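Local coordinates for Lin2111 protein (Listeria innocua, PDB 3EDP) that is of unknown function but probably binds DNA and regulates transcription, at residues L83-V88 with K99-F104; V125-F130 with R142-L147. All blocks are in the same frame, centred on the assembly; numbering follows the deposited sequence.

Contacts 1 and 2 meet on one antiparallel sheet, their centres about 13 Å apart. Contact 1 sets the end of helix 79-86 against strand 99-108, an outermost strand of the six-stranded sheet within this chain. Contact 2 pairs the next two strands, 124-134 and 137-146, as a hairpin. Residues 99-104 and both segments of contact 2 belong to the UTRA domain. The two contacts join where Lys102 N lies 2.8 Å from Lys129 O and Asp103 O 2.8 Å from Lys129 N, probable hydrogen bonds of a classic beta bulge. Phe104 also packs on Ile128. A glycerol, probably from the crystallisation liquor, lies about 5 Å from the Arg142 side chain of contact 2.

Contact 1. Residues L83-V88 with K99-F104; sequences LEMTGV and KDIKDF
The last turn of helix 79-86 meets the start of strand 99-108, with Thr86 CA 6.3 Å from Lys99 CA, and the two backbones make no direct hydrogen bond. Two waters bridge the polar groups. One donates to Thr86 O and accepts from Lys99 N. The other donates to both Thr86 OG1 and Lys99 O, lying 2.6 Å from Lys99 O. Thr86 OG1 also bonds to Ile82 O, one turn back in the helix. It accepts a bond from Val88 N as well, which makes an ST turn just past the helix end. With chi1 70°, OG1 sits between the backbone N and the carbonyl carbon, and CG2 is left to touch Ile101 CG1 at 3.7 Å.

The apolar part is carried by Met85, a selenomethionine, and Ile101. Their side chains run at about a right angle to each other. The Met85 chain bends at its last torsion (chi3 86°), and its methyl CE lies 3.4 Å from Ile101 CD1, a tight contact. CE is also 3.4 Å from Phe104 CD2. Met85 SE stands 5.3 Å from the Phe104 ring centroid, 54° off the ring normal. This is a Met-aromatic contact of oblique geometry. Beyond these residues, Phe158 meets the Phe104 ring, and Leu77 touches Ile101. Lys99 sends its ammonium group away from the helix, to Ile160 O and Ile161 O.

The contact therefore has two halves. Water-bridged backbone and hydroxyl groups join the helix end to the strand, while Met85, Ile101 and Phe104 form a buried apolar patch. The end of helix 79-86 is joined to the edge strand by side-chain packing and bridging water; the backbone of Met85 also bonds to Ile160.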
loop_
_atom_site.group_PDB
_atom_site.type_symbol
_atom_site.label_atom_id
_atom_site.label_comp_id
_atom_site.label_asym_id
_atom_site.label_seq_id
_atom_site.Cartn_x
_atom_site.Cartn_y
_atom_site.Cartn_z
ATOM N N LEU A 83 -22.231 6.237 -10.457
ATOM C CA LEU A 83 -21.612 6.059 -11.768
ATOM C C LEU A 83 -20.248 6.749 -11.828
ATOM O O LEU A 83 -19.290 6.196 -12.354
ATOM C CB LEU A 83 -22.528 6.614 -12.865
ATOM C CG LEU A 83 -22.025 6.467 -14.301
ATOM C CD1 LEU A 83 -21.612 5.028 -14.590
ATOM C CD2 LEU A 83 -23.085 6.937 -15.290
ATOM N N GLU A 84 -20.172 7.962 -11.286
ATOM C CA GLU A 84 -18.923 8.723 -11.252
ATOM C C GLU A 84 -17.852 8.070 -10.370
ATOM O O GLU A 84 -16.665 8.083 -10.706
ATOM C CB GLU A 84 -19.189 10.142 -10.746
ATOM C CG GLU A 84 -19.661 11.115 -11.809
ATOM C CD GLU A 84 -18.529 11.957 -12.360
ATOM O OE1 GLU A 84 -17.372 11.482 -12.344
ATOM O OE2 GLU A 84 -18.795 13.096 -12.798
HETATM N N MSE A 85 -18.272 7.512 -9.240
HETATM C CA MSE A 85 -17.319 7.003 -8.256
HETATM C C MSE A 85 -16.802 5.600 -8.565
HETATM O O MSE A 85 -15.677 5.248 -8.206
HETATM C CB MSE A 85 -17.945 7.022 -6.860
HETATM C CG MSE A 85 -18.230 8.421 -6.342
HETATM SE SE MSE A 85 -19.540 8.431 -4.888
HETATM C CE MSE A 85 -18.362 8.118 -3.372
ATOM N N THR A 86 -17.628 4.795 -9.222
ATOM C CA THR A 86 -17.319 3.384 -9.386
ATOM C C THR A 86 -17.399 2.949 -10.842
ATOM O O THR A 86 -16.948 1.868 -11.190
ATOM C CB THR A 86 -18.293 2.525 -8.565
ATOM O OG1 THR A 86 -19.599 2.577 -9.161
ATOM C CG2 THR A 86 -18.378 3.046 -7.145
ATOM N N GLY A 87 -17.994 3.790 -11.685
ATOM C CA GLY A 87 -18.149 3.474 -13.096
ATOM C C GLY A 87 -19.324 2.545 -13.372
ATOM O O GLY A 87 -19.477 2.031 -14.481
ATOM N N VAL A 88 -20.156 2.329 -12.359
ATOM C CA VAL A 88 -21.255 1.368 -12.458
ATOM C C VAL A 88 -22.635 2.024 -12.562
ATOM O O VAL A 88 -22.958 2.941 -11.805
ATOM C CB VAL A 88 -21.234 0.384 -11.276
ATOM C CG1 VAL A 88 -22.631 -0.167 -11.004
ATOM C CG2 VAL A 88 -20.248 -0.729 -11.550
ATOM N N LYS A 99 -17.057 -2.609 -7.458
ATOM C CA LYS A 99 -17.161 -2.026 -6.127
ATOM C C LYS A 99 -18.534 -1.411 -5.896
ATOM O O LYS A 99 -19.040 -0.664 -6.731
ATOM C CB LYS A 99 -16.044 -1.008 -5.899
ATOM C CG LYS A 99 -14.655 -1.607 -6.091
ATOM C CD LYS A 99 -13.555 -0.665 -5.661
ATOM C CE LYS A 99 -12.198 -1.338 -5.791
ATOM N NZ LYS A 99 -11.070 -0.414 -5.498
ATOM N N ASP A 100 -19.129 -1.741 -4.755
ATOM C CA ASP A 100 -20.487 -1.324 -4.424
ATOM C C ASP A 100 -20.487 -0.459 -3.166
ATOM O O ASP A 100 -20.244 -0.957 -2.063
ATOM C CB ASP A 100 -21.367 -2.560 -4.214
ATOM C CG ASP A 100 -22.812 -2.209 -3.890
ATOM O OD1 ASP A 100 -23.288 -1.135 -4.326
ATOM O OD2 ASP A 100 -23.477 -3.017 -3.204
ATOM N N ILE A 101 -20.756 0.834 -3.333
ATOM C CA ILE A 101 -20.736 1.765 -2.204
ATOM C C ILE A 101 -21.939 1.576 -1.282
ATOM O O ILE A 101 -23.084 1.559 -1.727
ATOM C CB ILE A 101 -20.661 3.234 -2.673
ATOM C CG1 ILE A 101 -19.472 3.434 -3.608
ATOM C CG2 ILE A 101 -20.548 4.174 -1.484
ATOM C CD1 ILE A 101 -19.231 4.882 -3.957
ATOM N N LYS A 102 -21.670 1.426 0.008
ATOM C CA LYS A 102 -22.721 1.217 0.989
ATOM C C LYS A 102 -23.027 2.503 1.746
ATOM O O LYS A 102 -24.158 2.745 2.144
ATOM C CB LYS A 102 -22.300 0.142 1.999
ATOM C CG LYS A 102 -21.785 -1.148 1.386
ATOM C CD LYS A 102 -22.904 -2.128 1.082
ATOM C CE LYS A 102 -23.454 -1.934 -0.313
ATOM N NZ LYS A 102 -24.345 -3.064 -0.699
ATOM N N ASP A 103 -21.999 3.311 1.955
ATOM C CA ASP A 103 -22.084 4.474 2.820
ATOM C C ASP A 103 -21.067 5.515 2.384
ATOM O O ASP A 103 -19.921 5.180 2.053
ATOM C CB ASP A 103 -21.777 4.078 4.265
ATOM C CG ASP A 103 -23.019 3.808 5.071
ATOM O OD1 ASP A 103 -23.993 4.578 4.928
ATOM O OD2 ASP A 103 -23.016 2.832 5.854
ATOM N N PHE A 104 -21.488 6.776 2.399
ATOM C CA PHE A 104 -20.591 7.894 2.156
ATOM C C PHE A 104 -21.147 9.099 2.906
ATOM O O PHE A 104 -22.188 9.639 2.541
ATOM C CB PHE A 104 -20.478 8.166 0.649
ATOM C CG PHE A 104 -19.558 9.308 0.290
ATOM C CD1 PHE A 104 -18.494 9.654 1.106
ATOM C CD2 PHE A 104 -19.746 10.017 -0.891
ATOM C CE1 PHE A 104 -17.638 10.701 0.763
ATOM C CE2 PHE A 104 -18.904 11.067 -1.235
ATOM C CZ PHE A 104 -17.845 11.406 -0.409
HETATM O O HOH W 1 -16.398 -0.324 -9.532
HETATM O O HOH W 2 -21.087 0.851 -7.297
#

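Contact 2. Residues V125-F130 with R142-L147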
loop_
_atom_site.group_PDB
_atom_site.type_symbol
_atom_site.label_atom_id
_atom_site.label_comp_id
_atom_site.label_asym_id
_atom_site.label_seq_id
_atom_site.Cartn_x
_atom_site.Cartn_y
_atom_site.Cartn_z
ATOM N N VAL A 125 -14.427 14.335 9.112
ATOM C CA VAL A 125 -13.809 13.392 8.195
ATOM C C VAL A 125 -14.881 12.789 7.299
ATOM O O VAL A 125 -16.041 12.685 7.693
ATOM C CB VAL A 125 -13.077 12.234 8.942
ATOM C CG1 VAL A 125 -12.017 12.785 9.888
ATOM C CG2 VAL A 125 -14.071 11.355 9.702
ATOM N N TYR A 126 -14.493 12.409 6.086
ATOM C CA TYR A 126 -15.354 11.612 5.233
ATOM C C TYR A 126 -15.226 10.160 5.641
ATOM O O TYR A 126 -14.132 9.680 5.952
ATOM C CB TYR A 126 -14.943 11.728 3.771
ATOM C CG TYR A 126 -15.178 13.077 3.155
ATOM C CD1 TYR A 126 -16.465 13.486 2.813
ATOM C CD2 TYR A 126 -14.116 13.938 2.895
ATOM C CE1 TYR A 126 -16.691 14.720 2.241
ATOM C CE2 TYR A 126 -14.328 15.172 2.316
ATOM C CZ TYR A 126 -15.623 15.557 1.996
ATOM O OH TYR A 126 -15.847 16.781 1.422
ATOM N N SER A 127 -16.345 9.457 5.625
ATOM C CA SER A 127 -16.355 8.035 5.896
ATOM C C SER A 127 -16.972 7.352 4.695
ATOM O O SER A 127 -18.104 7.651 4.314
ATOM C CB SER A 127 -17.167 7.731 7.151
ATOM O OG SER A 127 -17.164 6.343 7.417
ATOM N N ILE A 128 -16.210 6.458 4.080
ATOM C CA ILE A 128 -16.684 5.734 2.914
ATOM C C ILE A 128 -16.655 4.249 3.216
ATOM O O ILE A 128 -15.679 3.734 3.758
ATOM C CB ILE A 128 -15.808 6.024 1.679
ATOM C CG1 ILE A 128 -15.881 7.508 1.318
ATOM C CG2 ILE A 128 -16.249 5.173 0.501
ATOM C CD1 ILE A 128 -14.835 7.953 0.320
ATOM N N LYS A 129 -17.738 3.564 2.888
ATOM C CA LYS A 129 -17.779 2.125 3.041
ATOM C C LYS A 129 -18.143 1.495 1.708
ATOM O O LYS A 129 -19.124 1.896 1.072
ATOM C CB LYS A 129 -18.804 1.736 4.106
ATOM C CG LYS A 129 -18.739 0.271 4.517
ATOM C CD LYS A 129 -19.842 -0.073 5.506
ATOM C CE LYS A 129 -20.039 1.036 6.537
ATOM N NZ LYS A 129 -18.778 1.400 7.256
ATOM N N PHE A 130 -17.349 0.522 1.273
ATOM C CA PHE A 130 -17.693 -0.242 0.076
ATOM C C PHE A 130 -17.400 -1.739 0.173
ATOM O O PHE A 130 -16.620 -2.189 1.009
ATOM C CB PHE A 130 -17.068 0.356 -1.191
ATOM C CG PHE A 130 -15.567 0.278 -1.241
ATOM C CD1 PHE A 130 -14.932 -0.857 -1.718
ATOM C CD2 PHE A 130 -14.790 1.357 -0.848
ATOM C CE1 PHE A 130 -13.551 -0.926 -1.776
ATOM C CE2 PHE A 130 -13.410 1.299 -0.913
ATOM C CZ PHE A 130 -12.790 0.152 -1.373
ATOM N N ARG A 142 -13.385 0.129 4.531
ATOM C CA ARG A 142 -13.774 1.401 5.111
ATOM C C ARG A 142 -12.607 2.378 5.002
ATOM O O ARG A 142 -11.472 2.055 5.368
ATOM C CB ARG A 142 -14.244 1.229 6.557
ATOM C CG ARG A 142 -14.117 2.485 7.406
ATOM C CD ARG A 142 -15.368 2.748 8.244
ATOM N NE ARG A 142 -16.076 1.527 8.624
ATOM C CZ ARG A 142 -15.594 0.593 9.444
ATOM N NH1 ARG A 142 -14.376 0.719 9.965
ATOM N NH2 ARG A 142 -16.323 -0.480 9.726
ATOM N N LEU A 143 -12.902 3.559 4.468
ATOM C CA LEU A 143 -11.927 4.629 4.277
ATOM C C LEU A 143 -12.313 5.855 5.094
ATOM O O LEU A 143 -13.490 6.242 5.152
ATOM C CB LEU A 143 -11.903 5.057 2.816
ATOM C CG LEU A 143 -10.986 4.404 1.793
ATOM C CD1 LEU A 143 -11.396 2.964 1.540
ATOM C CD2 LEU A 143 -11.026 5.224 0.510
ATOM N N ILE A 144 -11.315 6.472 5.706
ATOM C CA ILE A 144 -11.503 7.701 6.455
ATOM C C ILE A 144 -10.562 8.770 5.895
ATOM O O ILE A 144 -9.348 8.581 5.872
ATOM C CB ILE A 144 -11.219 7.491 7.951
ATOM C CG1 ILE A 144 -12.052 6.327 8.500
ATOM C CG2 ILE A 144 -11.494 8.775 8.733
ATOM C CD1 ILE A 144 -13.545 6.604 8.588
ATOM N N LEU A 145 -11.131 9.878 5.429
ATOM C CA LEU A 145 -10.369 10.989 4.854
ATOM C C LEU A 145 -10.791 12.297 5.517
ATOM O O LEU A 145 -11.925 12.720 5.365
ATOM C CB LEU A 145 -10.657 11.114 3.358
ATOM C CG LEU A 145 -10.441 9.919 2.426
ATOM C CD1 LEU A 145 -10.888 10.264 1.004
ATOM C CD2 LEU A 145 -8.997 9.510 2.428
ATOM N N PRO A 146 -9.879 12.946 6.253
ATOM C CA PRO A 146 -10.234 14.223 6.889
ATOM C C PRO A 146 -10.586 15.297 5.860
ATOM O O PRO A 146 -9.891 15.463 4.854
ATOM C CB PRO A 146 -8.958 14.608 7.648
ATOM C CG PRO A 146 -8.214 13.314 7.822
ATOM C CD PRO A 146 -8.508 12.528 6.583
ATOM N N LEU A 147 -11.678 16.006 6.125
ATOM C CA LEU A 147 -12.165 17.072 5.265
ATOM C C LEU A 147 -11.095 18.099 4.954
ATOM O O LEU A 147 -10.927 18.490 3.803
ATOM C CB LEU A 147 -13.350 17.775 5.926
ATOM C CG LEU A 147 -14.734 17.296 5.511
ATOM C CD1 LEU A 147 -15.040 17.785 4.109
ATOM C CD2 LEU A 147 -14.832 15.778 5.612
#
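Lys129 and Arg142 lie side by side and point the same way. The Lys129 chain bends at chi3 and chi4 and brings NZ to the edge of the guanidinium, in its plane, 3.0 Å from Arg142 NE. Both are donors, so they do not bond to each other. Glu189 OE1 forms salt bridges with Lys129 NZ and Arg142 NH2.

The backbones form an antiparallel hairpin pair. Tyr126 with Leu145 and Ile128 with Leu143 are hydrogen-bonded pairs, each with two N-H to O bonds. The shortest, Tyr126 N to Leu145 O, is 2.7 Å.

Tyr126, Ile128, Leu143 and Leu145 share one face of the sheet. Phe130 reaches Leu143 there, with CE2 3.6 Å from CD1, and the two side chains cross at a slant. The Tyr126 ring meets that of Phe158. Leu147 is modelled over one face of the Tyr126 ring, but it sits too close to the ring for this contact to be more than doubtful. Val125, Ser127, Lys129, Arg142, Ile144 and Pro146 lie on the other face. Val125 CG2 meets Ile144 CG2 at 3.8 Å, and Ile144 and Pro146 also pack on Phe117 of helix 110-117.

The shared Glu189 carboxylate would help to balance the two positive charges held so near each other. The hairpin thus carries a mainly apolar face on one side and a charged cluster near one end of the other.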